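Local coordinates for protein PrgX (Enterococcus faecalis, PDB 2AWI) that probably binds DNA as a plasmid-encoded repressor and serves as the receptor for the peptide sex pheromone cCF10 in the regulation of conjugation, at residues K9-E14 and L54-F59; K94-I99 and I125-F130; K240-F245 and E278-I283. The protein carries 1 engineered substitution. All coordinates share one frame; numbering follows the deposited sequence.

Contact 1 of 3, residues K9-E14 and L54-F59; sequences KQIRQE and LGVNFF
Ile11 sets its CG2 methyl against two side chains of 54-59. Ile11 CG2 meets Val56 CG2 at 3.6 Å, with the two residues tip to tip. Ile11 CG2 also lies 4.0 Å from Leu54 CD1, and here the side chains cross at about a right angle. With Ile11 chi1 at -53°, CG2 is anti to the backbone N and points at the turn. Leu54 also uses its other branch. Leu54 CD2 rests on Arg12, 3.7 Å from Arg12 CA and 3.9 Å from Arg12 CB. The contact is wholly apolar, and all four residues are buried. Arg12 gives only the base of its side chain. Its guanidinium leads away, to a salt bridge with Glu36 and a bond from NH1 to Tyr17 O. Gly55, just after helix 44-54, has a positive phi of 80°; the chain turns there, and Val56 follows with its side chain toward Ile11. The packing belongs to the helix-turn-helix region, where helix 4-14 meets the link between helices 44-54 and 58-67. Leu22 of helix 19-23 touches Leu54, Ile61 of helix 58-67 touches both Ile11 and Val56, and Phe149 of the second subunit packs on Ile11.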
# COMPACT_ATOMS: atom_id res chain seq x y z
N LYS A 9 47.14 28.08 -14.77
CA LYS A 9 47.36 28.44 -16.16
C LYS A 9 46.19 27.95 -17.02
O LYS A 9 45.64 28.71 -17.82
CB LYS A 9 48.67 27.82 -16.66
CG LYS A 9 49.02 28.17 -18.09
CD LYS A 9 50.40 27.63 -18.44
CE LYS A 9 50.84 28.06 -19.83
NZ LYS A 9 52.22 27.58 -20.15
N GLN A 10 45.83 26.69 -16.85
CA GLN A 10 44.72 26.10 -17.59
C GLN A 10 43.46 26.95 -17.42
O GLN A 10 42.82 27.34 -18.40
CB GLN A 10 44.43 24.68 -17.09
CG GLN A 10 43.09 24.12 -17.58
CD GLN A 10 42.43 23.16 -16.60
OE1 GLN A 10 41.26 22.80 -16.76
NE2 GLN A 10 43.17 22.73 -15.58
N ILE A 11 43.11 27.23 -16.17
CA ILE A 11 41.91 28.00 -15.84
C ILE A 11 42.03 29.44 -16.34
O ILE A 11 41.12 29.95 -16.98
CB ILE A 11 41.64 28.00 -14.31
CG1 ILE A 11 41.61 26.56 -13.79
CG2 ILE A 11 40.30 28.68 -14.00
CD1 ILE A 11 41.42 26.43 -12.28
N ARG A 12 43.16 30.08 -16.04
CA ARG A 12 43.38 31.45 -16.48
C ARG A 12 43.21 31.60 -18.00
O ARG A 12 42.54 32.53 -18.46
CB ARG A 12 44.79 31.92 -16.08
CG ARG A 12 45.17 33.25 -16.69
CD ARG A 12 46.55 33.72 -16.25
NE ARG A 12 47.64 32.88 -16.75
CZ ARG A 12 48.04 32.81 -18.02
NH1 ARG A 12 47.44 33.54 -18.96
NH2 ARG A 12 49.04 32.01 -18.34
N GLN A 13 43.78 30.69 -18.78
CA GLN A 13 43.66 30.78 -20.23
C GLN A 13 42.29 30.39 -20.75
O GLN A 13 41.85 30.89 -21.77
CB GLN A 13 44.75 29.94 -20.91
CG GLN A 13 46.15 30.40 -20.54
CD GLN A 13 47.23 29.74 -21.36
OE1 GLN A 13 47.22 28.53 -21.54
NE2 GLN A 13 48.16 30.54 -21.85
N GLU A 14 41.60 29.49 -20.05
CA GLU A 14 40.25 29.09 -20.46
C GLU A 14 39.28 30.25 -20.29
O GLU A 14 38.30 30.37 -21.03
CB GLU A 14 39.75 27.91 -19.62
CG GLU A 14 38.25 27.64 -19.74
CD GLU A 14 37.83 27.30 -21.15
OE1 GLU A 14 38.63 26.68 -21.87
OE2 GLU A 14 36.68 27.63 -21.54
N LEU A 54 40.22 34.43 -10.54
CA LEU A 54 39.68 33.55 -11.57
C LEU A 54 38.17 33.33 -11.43
O LEU A 54 37.50 33.00 -12.41
CB LEU A 54 40.39 32.19 -11.53
CG LEU A 54 41.92 32.20 -11.72
CD1 LEU A 54 42.48 30.83 -11.37
CD2 LEU A 54 42.26 32.58 -13.17
N GLY A 55 37.64 33.51 -10.22
CA GLY A 55 36.22 33.30 -10.01
C GLY A 55 35.87 31.82 -9.88
O GLY A 55 34.70 31.44 -9.95
N VAL A 56 36.89 30.98 -9.69
CA VAL A 56 36.70 29.54 -9.55
C VAL A 56 36.98 29.17 -8.11
O VAL A 56 38.02 29.52 -7.56
CB VAL A 56 37.65 28.75 -10.49
CG1 VAL A 56 37.47 27.24 -10.30
CG2 VAL A 56 37.39 29.15 -11.93
N ASN A 57 36.06 28.44 -7.49
CA ASN A 57 36.18 28.04 -6.10
C ASN A 57 37.53 27.44 -5.69
O ASN A 57 38.06 26.53 -6.33
CB ASN A 57 35.02 27.09 -5.75
CG ASN A 57 33.66 27.76 -5.91
OD1 ASN A 57 33.22 28.53 -5.05
ND2 ASN A 57 32.99 27.49 -7.02
N PHE A 58 38.08 28.00 -4.62
CA PHE A 58 39.37 27.60 -4.05
C PHE A 58 39.53 26.08 -3.87
O PHE A 58 40.55 25.52 -4.26
CB PHE A 58 39.54 28.32 -2.71
CG PHE A 58 40.84 28.02 -2.02
CD1 PHE A 58 42.05 28.42 -2.58
CD2 PHE A 58 40.86 27.38 -0.79
CE1 PHE A 58 43.25 28.20 -1.91
CE2 PHE A 58 42.06 27.15 -0.11
CZ PHE A 58 43.26 27.56 -0.67
N PHE A 59 38.54 25.41 -3.29
CA PHE A 59 38.64 23.97 -3.09
C PHE A 59 38.67 23.21 -4.42
O PHE A 59 39.38 22.22 -4.55
CB PHE A 59 37.47 23.45 -2.24
CG PHE A 59 37.57 23.78 -0.77
CD1 PHE A 59 36.54 23.44 0.10
CD2 PHE A 59 38.68 24.43 -0.25
CE1 PHE A 59 36.61 23.75 1.46
CE2 PHE A 59 38.76 24.74 1.11
CZ PHE A 59 37.72 24.41 1.96

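Contact 2 of 3, residues K94-I99 and I125-F130; sequences KNFQRI and IEVPTF
Phe96 leaves helix 92-102 with its CB directed toward Val127 and Thr129. Chi1 is -176°, which carries CG away from the backbone N and sends the ring out from the helix across to 125-130. The base of the side chain only spans the gap, since the nearest CA atoms, those of Phe96 and Val127, are 9.7 Å apart. The far end of the ring does the touching. Phe96 CE2 lies 4.0 Å from Val127 CG1, and Phe96 CZ, at the tip, lies 3.9 Å from Val127 CG1. The valine methyl comes in obliquely, and the two side chains cross at about a right angle. Phe96 CZ also comes within 4.3 Å of Thr129 OG1, which sits at the ring edge near its plane. The contact is small and partly buried, and no hydrogen bond joins the segments. Val127 lies near the beginning of helix 128-142. Val127 O accepts a hydrogen bond from Phe130 N at 3.0 Å. Phe92, one turn before Phe96, stacks on the Phe96 ring and also touches Ile125 and Val127. The contact thus joins helix 92-102 to the start of helix 128-142, within the C-terminal TPR region. Helix 107-122 packs against both segments: its Tyr116 touches Ile99, while its Tyr113 and Ile117 touch Phe130.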
# COMPACT_ATOMS: atom_id res chain seq x y z
N LYS A 94 52.95 -9.28 4.63
CA LYS A 94 54.11 -8.43 4.40
C LYS A 94 53.86 -6.94 4.61
O LYS A 94 54.74 -6.22 5.09
CB LYS A 94 54.66 -8.68 2.99
CG LYS A 94 56.12 -8.31 2.82
CD LYS A 94 56.69 -8.95 1.57
CE LYS A 94 58.20 -8.73 1.47
NZ LYS A 94 58.79 -9.47 0.31
N ASN A 95 52.67 -6.48 4.25
CA ASN A 95 52.32 -5.08 4.41
C ASN A 95 51.97 -4.79 5.86
O ASN A 95 52.30 -3.73 6.40
CB ASN A 95 51.15 -4.71 3.51
CG ASN A 95 51.56 -4.54 2.06
OD1 ASN A 95 50.80 -4.84 1.15
ND2 ASN A 95 52.77 -4.02 1.86
N PHE A 96 51.29 -5.74 6.49
CA PHE A 96 50.88 -5.60 7.88
C PHE A 96 52.10 -5.50 8.78
O PHE A 96 52.03 -4.90 9.85
CB PHE A 96 50.03 -6.80 8.30
CG PHE A 96 49.49 -6.70 9.70
CD1 PHE A 96 48.58 -5.71 10.04
CD2 PHE A 96 49.90 -7.60 10.68
CE1 PHE A 96 48.07 -5.62 11.34
CE2 PHE A 96 49.41 -7.52 11.98
CZ PHE A 96 48.49 -6.53 12.31
N GLN A 97 53.21 -6.09 8.35
CA GLN A 97 54.44 -6.06 9.13
C GLN A 97 55.09 -4.69 9.06
O GLN A 97 55.99 -4.38 9.85
CB GLN A 97 55.42 -7.12 8.64
CG GLN A 97 54.92 -8.55 8.77
CD GLN A 97 55.94 -9.57 8.32
OE1 GLN A 97 55.66 -10.77 8.28
NE2 GLN A 97 57.14 -9.11 8.00
N ARG A 98 54.65 -3.87 8.12
CA ARG A 98 55.19 -2.53 7.95
C ARG A 98 54.30 -1.53 8.68
O ARG A 98 54.77 -0.60 9.33
CB ARG A 98 55.27 -2.16 6.47
CG ARG A 98 55.79 -0.75 6.21
CD ARG A 98 55.75 -0.36 4.73
NE ARG A 98 54.39 -0.30 4.18
CZ ARG A 98 53.79 -1.31 3.55
NH1 ARG A 98 54.43 -2.46 3.37
NH2 ARG A 98 52.55 -1.16 3.10
N ILE A 99 52.99 -1.74 8.56
CA ILE A 99 52.00 -0.87 9.18
C ILE A 99 51.90 -1.03 10.69
O ILE A 99 51.94 -0.04 11.42
CB ILE A 99 50.60 -1.12 8.56
CG1 ILE A 99 50.61 -0.79 7.06
CG2 ILE A 99 49.55 -0.28 9.28
CD1 ILE A 99 50.94 0.65 6.74
N ILE A 125 42.34 -14.25 9.56
CA ILE A 125 43.78 -14.24 9.72
C ILE A 125 44.08 -13.98 11.20
O ILE A 125 43.34 -13.27 11.87
CB ILE A 125 44.45 -13.15 8.85
CG1 ILE A 125 44.14 -13.41 7.37
CG2 ILE A 125 45.96 -13.15 9.07
CD1 ILE A 125 44.87 -12.51 6.40
N GLU A 126 45.16 -14.57 11.70
CA GLU A 126 45.55 -14.41 13.09
C GLU A 126 46.33 -13.12 13.34
O GLU A 126 47.39 -12.90 12.76
CB GLU A 126 46.40 -15.60 13.55
CG GLU A 126 45.66 -16.93 13.63
CD GLU A 126 44.57 -16.94 14.69
OE1 GLU A 126 44.08 -18.04 15.02
OE2 GLU A 126 44.21 -15.86 15.19
N VAL A 127 45.79 -12.27 14.21
CA VAL A 127 46.44 -11.01 14.57
C VAL A 127 46.50 -10.91 16.10
O VAL A 127 45.89 -10.03 16.70
CB VAL A 127 45.67 -9.78 14.01
CG1 VAL A 127 46.04 -9.56 12.54
CG2 VAL A 127 44.17 -9.99 14.17
N PRO A 128 47.27 -11.81 16.73
CA PRO A 128 47.42 -11.84 18.19
C PRO A 128 47.89 -10.52 18.80
O PRO A 128 47.49 -10.17 19.90
CB PRO A 128 48.42 -12.97 18.41
CG PRO A 128 49.27 -12.89 17.17
CD PRO A 128 48.23 -12.72 16.09
N THR A 129 48.74 -9.80 18.07
CA THR A 129 49.26 -8.53 18.56
C THR A 129 48.13 -7.55 18.83
O THR A 129 48.23 -6.71 19.72
CB THR A 129 50.24 -7.87 17.55
OG1 THR A 129 49.59 -7.71 16.28
CG2 THR A 129 51.48 -8.73 17.38
N PHE A 130 47.05 -7.66 18.07
CA PHE A 130 45.90 -6.77 18.24
C PHE A 130 45.40 -6.75 19.68
O PHE A 130 45.52 -5.74 20.36
CB PHE A 130 44.76 -7.18 17.30
CG PHE A 130 43.56 -6.28 17.39
CD1 PHE A 130 43.66 -4.93 17.08
CD2 PHE A 130 42.32 -6.79 17.79
CE1 PHE A 130 42.55 -4.08 17.16
CE2 PHE A 130 41.20 -5.96 17.89
CZ PHE A 130 41.32 -4.60 17.57

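Contact 3 of 3, residues K240-F245 and E278-I283; sequences KQIYQF and EELTKI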
# COMPACT_ATOMS: atom_id res chain seq x y z
N LYS A 240 15.13 4.68 13.72
CA LYS A 240 14.31 5.39 14.69
C LYS A 240 12.93 4.73 14.70
O LYS A 240 12.34 4.54 15.76
CB LYS A 240 14.20 6.86 14.29
CG LYS A 240 13.33 7.71 15.20
CD LYS A 240 13.20 9.12 14.65
CE LYS A 240 12.20 9.95 15.44
NZ LYS A 240 12.03 11.31 14.84
N GLN A 241 12.43 4.39 13.52
CA GLN A 241 11.12 3.74 13.42
C GLN A 241 11.19 2.40 14.14
O GLN A 241 10.23 1.98 14.79
CB GLN A 241 10.74 3.53 11.95
CG GLN A 241 10.50 4.81 11.15
CD GLN A 241 9.44 5.70 11.77
OE1 GLN A 241 8.32 5.26 12.05
NE2 GLN A 241 9.77 6.97 11.98
N ILE A 242 12.33 1.72 14.03
CA ILE A 242 12.51 0.44 14.69
C ILE A 242 12.59 0.67 16.21
O ILE A 242 12.05 -0.11 16.99
CB ILE A 242 13.79 -0.26 14.21
CG1 ILE A 242 13.67 -0.57 12.72
CG2 ILE A 242 14.04 -1.53 15.02
CD1 ILE A 242 12.50 -1.47 12.36
N TYR A 243 13.26 1.75 16.60
CA TYR A 243 13.39 2.11 18.01
C TYR A 243 12.00 2.29 18.62
O TYR A 243 11.74 1.80 19.72
CB TYR A 243 14.18 3.41 18.15
CG TYR A 243 14.19 3.98 19.56
CD1 TYR A 243 15.05 3.47 20.53
CD2 TYR A 243 13.32 5.02 19.92
CE1 TYR A 243 15.05 3.98 21.83
CE2 TYR A 243 13.32 5.53 21.23
CZ TYR A 243 14.19 5.01 22.17
OH TYR A 243 14.19 5.49 23.47
N GLN A 244 11.13 3.00 17.91
CA GLN A 244 9.77 3.27 18.37
C GLN A 244 8.94 1.99 18.48
O GLN A 244 8.08 1.87 19.35
CB GLN A 244 9.07 4.24 17.42
CG GLN A 244 9.77 5.59 17.30
CD GLN A 244 9.12 6.50 16.26
OE1 GLN A 244 9.58 7.63 16.03
NE2 GLN A 244 8.05 6.02 15.63
N PHE A 245 9.20 1.04 17.59
CA PHE A 245 8.48 -0.22 17.60
C PHE A 245 8.94 -1.03 18.81
O PHE A 245 8.13 -1.60 19.56
CB PHE A 245 8.76 -1.01 16.32
CG PHE A 245 8.02 -2.32 16.24
CD1 PHE A 245 6.63 -2.35 16.09
CD2 PHE A 245 8.71 -3.53 16.30
CE1 PHE A 245 5.94 -3.56 16.01
CE2 PHE A 245 8.03 -4.74 16.22
CZ PHE A 245 6.65 -4.76 16.08
N GLU A 278 17.91 -7.76 5.85
CA GLU A 278 18.51 -8.73 6.75
C GLU A 278 18.32 -8.24 8.18
O GLU A 278 17.93 -9.00 9.07
CB GLU A 278 20.00 -8.90 6.45
CG GLU A 278 20.27 -9.31 5.00
CD GLU A 278 21.75 -9.42 4.69
OE1 GLU A 278 22.50 -8.46 4.98
OE2 GLU A 278 22.16 -10.47 4.15
N GLU A 279 18.58 -6.95 8.39
CA GLU A 279 18.45 -6.34 9.71
C GLU A 279 17.04 -6.55 10.26
O GLU A 279 16.87 -7.12 11.33
CB GLU A 279 18.76 -4.84 9.65
CG GLU A 279 20.14 -4.47 10.21
CD GLU A 279 20.59 -3.06 9.84
OE1 GLU A 279 19.83 -2.10 10.08
OE2 GLU A 279 21.72 -2.92 9.32
N LEU A 280 16.05 -6.08 9.52
CA LEU A 280 14.66 -6.19 9.95
C LEU A 280 14.20 -7.64 10.15
O LEU A 280 13.31 -7.91 10.95
CB LEU A 280 13.74 -5.50 8.94
CG LEU A 280 12.24 -5.50 9.27
CD1 LEU A 280 12.01 -4.73 10.57
CD2 LEU A 280 11.46 -4.88 8.14
N THR A 281 14.82 -8.57 9.43
CA THR A 281 14.46 -9.98 9.56
C THR A 281 14.91 -10.51 10.92
O THR A 281 14.19 -11.28 11.56
CB THR A 281 15.13 -10.83 8.45
OG1 THR A 281 14.65 -10.41 7.17
CG2 THR A 281 14.80 -12.30 8.64
N LYS A 282 16.09 -10.08 11.35
CA LYS A 282 16.62 -10.52 12.63
C LYS A 282 15.91 -9.79 13.77
O LYS A 282 15.60 -10.39 14.80
CB LYS A 282 18.12 -10.27 12.68
CG LYS A 282 18.88 -11.00 11.58
CD LYS A 282 20.38 -10.76 11.64
CE LYS A 282 21.10 -11.49 10.51
NZ LYS A 282 22.58 -11.36 10.57
N ILE A 283 15.64 -8.51 13.57
CA ILE A 283 14.95 -7.72 14.58
C ILE A 283 13.60 -8.39 14.85
O ILE A 283 13.26 -8.70 15.99
CB ILE A 283 14.68 -6.28 14.10
CG1 ILE A 283 16.00 -5.56 13.81
CG2 ILE A 283 13.89 -5.52 15.15
CD1 ILE A 283 16.81 -5.22 15.04
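Ile242 has chi1 at -63° and chi2 at -60°, which spreads its two branches toward different partners on 278-283. CG2 stands anti to the backbone N and goes to Ile283. CD1, at the end of the other branch, goes to Leu280. The setting is helix-on-helix packing in the C-terminal TPR region, an all-helical array consistent with the tetratricopeptide family. Helix 230-248 packs here on helix 270-286, with helix 251-266 between them in the chain. Leu280 and Ile283 are three residues apart, so both lie on the side of their helix that meets Ile242. The CA atoms of Ile242 and Leu280 are 8.4 Å apart, and the side chains bridge the distance. The CB of Leu280 does not point straight at the other helix. Its chi1 of -178° brings the end of the chain nearer, and CD1 makes the touch. Ile283 meets Ile242 through the matching methyl, CG2 to CG2. In both pairs the side chains cross obliquely.

All three residues are buried, and the contact has no polar bond across it. Ile202 of helix 184-203 and Ala257 of helix 251-266 also touch Ile242. Ile261 touches Leu280, and Met203 and Leu246 touch Ile283, so the same apolar core draws on several helices. At the end of the 240-245 segment, the Phe245 ring stands edge-to-face with Tyr254 and with Phe289, and Phe289 of the third subunit packs on it as well. Within the second segment, Ile283 N bonds to Glu279 O at 2.9 Å, a regular helical bond. Across the core the separations are 3.8 Å from Ile242 CD1 to Leu280 CD1 and 4.0 Å from Ile242 CG2 to Ile283 CG2.

The three contacts follow one another along the chain, and none touches another. Contact 1 lies in the helix-turn-helix region, while contacts 2 and 3 lie in the C-terminal TPR region. Contacts 1 and 3 are on opposite sides of the chain's centre, with their own centres 49 Å apart. Contact 2 has its centre 45 Å from that of contact 1 and 36 Å from that of contact 3. The nearest atoms of contacts 2 and 3 are still about 20 Å apart. Residues of contact 1 meet the second subunit, and Phe245 of contact 3 meets the third. No other chain of the assembly touches the segments of contact 2.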